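Local atomic coordinates of carbonic anhydrase (PDB entry 7COI), a protein that probably catalyses the reversible hydration of carbon dioxide to hydrogencarbonate and a proton, using one zinc ion per subunit as a beta-class carbonic anhydrase. Residues 115-120 / 170-175. Residues are numbered along the deposited sequence; the frame is centred on the assembly and turned at random.
With ZN (zinc ion), chain F.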
loop_
_atom_site.group_PDB
_atom_site.type_symbol
_atom_site.label_atom_id
_atom_site.label_comp_id
_atom_site.label_asym_id
_atom_site.label_seq_id
_atom_site.Cartn_x
_atom_site.Cartn_y
_atom_site.Cartn_z
ATOM N N LEU A 115 -7.526 21.884 1.595
ATOM C CA LEU A 115 -6.752 20.647 1.849
ATOM C C LEU A 115 -5.292 20.990 1.624
ATOM O O LEU A 115 -4.937 21.440 0.516
ATOM C CB LEU A 115 -7.205 19.488 0.940
ATOM C CG LEU A 115 -6.223 18.294 0.873
ATOM C CD1 LEU A 115 -6.049 17.661 2.254
ATOM C CD2 LEU A 115 -6.704 17.251 -0.112
ATOM N N TRP A 116 -4.454 20.741 2.630
ATOM C CA TRP A 116 -2.994 20.932 2.559
ATOM C C TRP A 116 -2.334 19.561 2.519
ATOM O O TRP A 116 -2.612 18.754 3.400
ATOM C CB TRP A 116 -2.542 21.695 3.790
ATOM C CG TRP A 116 -1.076 21.917 3.942
ATOM C CD1 TRP A 116 -0.160 21.060 4.487
ATOM C CD2 TRP A 116 -0.360 23.103 3.600
ATOM N NE1 TRP A 116 1.067 21.651 4.537
ATOM C CE2 TRP A 116 0.978 22.916 4.005
ATOM C CE3 TRP A 116 -0.733 24.331 3.044
ATOM C CZ2 TRP A 116 1.943 23.886 3.854
ATOM C CZ3 TRP A 116 0.240 25.288 2.878
ATOM C CH2 TRP A 116 1.551 25.071 3.286
ATOM N N ILE A 117 -1.520 19.316 1.504
ATOM C CA ILE A 117 -0.632 18.133 1.431
ATOM C C ILE A 117 0.786 18.683 1.506
ATOM O O ILE A 117 1.216 19.419 0.581
ATOM C CB ILE A 117 -0.883 17.273 0.186
ATOM C CG1 ILE A 117 -2.337 16.807 0.105
ATOM C CG2 ILE A 117 0.109 16.117 0.201
ATOM C CD1 ILE A 117 -2.770 16.223 -1.212
ATOM N N GLY A 118 1.458 18.424 2.614
ATOM C CA GLY A 118 2.835 18.881 2.792
ATOM C C GLY A 118 3.739 17.837 3.424
ATOM O O GLY A 118 3.353 16.662 3.598
ATOM N N CYS A 119 4.950 18.267 3.729
ATOM C CA CYS A 119 5.974 17.387 4.299
ATOM C C CYS A 119 5.753 17.281 5.815
ATOM O O CYS A 119 5.328 18.273 6.442
ATOM C CB CYS A 119 7.388 17.845 3.949
ATOM S SG CYS A 119 8.551 16.622 4.456
ATOM N N SER A 120 6.088 16.117 6.384
ATOM C CA SER A 120 6.134 15.901 7.853
ATOM C C SER A 120 7.183 16.773 8.557
ATOM O O SER A 120 7.097 16.916 9.787
ATOM C CB SER A 120 6.432 14.460 8.113
ATOM O OG SER A 120 5.425 13.644 7.575
ATOM N N VAL A 170 -6.986 22.666 -3.130
ATOM C CA VAL A 170 -5.964 21.645 -2.736
ATOM C C VAL A 170 -4.604 22.265 -2.948
ATOM O O VAL A 170 -4.296 22.686 -4.068
ATOM C CB VAL A 170 -6.115 20.308 -3.477
ATOM C CG1 VAL A 170 -5.074 19.307 -2.929
ATOM C CG2 VAL A 170 -7.525 19.753 -3.346
ATOM N N VAL A 171 -3.789 22.308 -1.898
ATOM C CA VAL A 171 -2.443 22.874 -1.939
ATOM C C VAL A 171 -1.458 21.732 -1.718
ATOM O O VAL A 171 -1.605 21.023 -0.715
ATOM C CB VAL A 171 -2.291 23.953 -0.853
ATOM C CG1 VAL A 171 -0.883 24.497 -0.813
ATOM C CG2 VAL A 171 -3.330 25.054 -0.995
ATOM N N ILE A 172 -0.502 21.569 -2.605
ATOM C CA ILE A 172 0.680 20.718 -2.367
ATOM C C ILE A 172 1.810 21.675 -2.080
ATOM O O ILE A 172 2.135 22.516 -2.945
ATOM C CB ILE A 172 0.985 19.744 -3.519
ATOM C CG1 ILE A 172 -0.190 18.812 -3.782
ATOM C CG2 ILE A 172 2.257 18.966 -3.207
ATOM C CD1 ILE A 172 0.033 17.877 -4.967
ATOM N N CYS A 173 2.408 21.535 -0.905
ATOM C CA CYS A 173 3.498 22.403 -0.442
ATOM C C CYS A 173 4.736 21.553 -0.236
ATOM O O CYS A 173 4.745 20.720 0.671
ATOM C CB CYS A 173 3.079 23.153 0.817
ATOM S SG CYS A 173 4.345 24.330 1.344
ATOM N N GLY A 174 5.745 21.782 -1.078
ATOM C CA GLY A 174 7.119 21.306 -0.846
ATOM C C GLY A 174 7.909 22.334 -0.066
ATOM O O GLY A 174 7.361 23.399 0.282
ATOM N N HIS A 175 9.163 22.045 0.271
ATOM C CA HIS A 175 9.912 23.021 1.099
ATOM C C HIS A 175 11.395 22.887 0.781
ATOM O O HIS A 175 11.841 21.860 0.229
ATOM C CB HIS A 175 9.553 22.933 2.592
ATOM C CG HIS A 175 10.060 21.659 3.153
ATOM N ND1 HIS A 175 11.217 21.618 3.923
ATOM C CD2 HIS A 175 9.630 20.389 2.995
ATOM C CE1 HIS A 175 11.488 20.383 4.245
ATOM N NE2 HIS A 175 10.515 19.646 3.711
HETATM ZN ZN ZN F . 10.584 17.507 3.703
HETATM O O HOH W 1 5.981 20.870 3.112
#
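C119 and H175 meet at the zinc ion, which C119 SG binds at 2.3 Å and H175 NE2 at 2.1 Å. C178 is a third protein ligand, giving the Cys-His-Cys zinc site of beta-class carbonic anhydrases. With chi1 at -172° the C119 sulfur is turned away from its own backbone N and reaches the metal. C119 CB packs obliquely against the H175 ring, 3.5 Å from CD2. The two ligands sit at the C-terminal ends of neighbouring parallel strands. Three nearly straight backbone bonds join these strands: V171 N to L115 O, I117 N to V171 O, and C173 N to I117 O, each 2.8 Å. Nearer the metal the strands part. There a water takes the N-H of C119 and donates to C173 O at 2.7 Å, so it bridges the two backbones where the direct bonds end. On one face of the sheet the W116 indole leans across to the other strand. C173 CB lies over the face of the W116 six-membered ring, 3.3 Å from W116 CZ2, a CH-pi contact. C173 SG stands oblique to the same ring. V171 CG1 meets the benzo side of the indole at CE3. G118 has no side chain to crowd the indole. On the other face L115 and V170 lie side by side, with L115 CD2 3.8 Å from V170 CG1. Helix 152-164 covers L115 and I117 on that face. Strand 137-142 flanks 115-119, and strand 251-257 flanks 170-175, so both strands are interior strands of the sheet, with 170-175 at its centre.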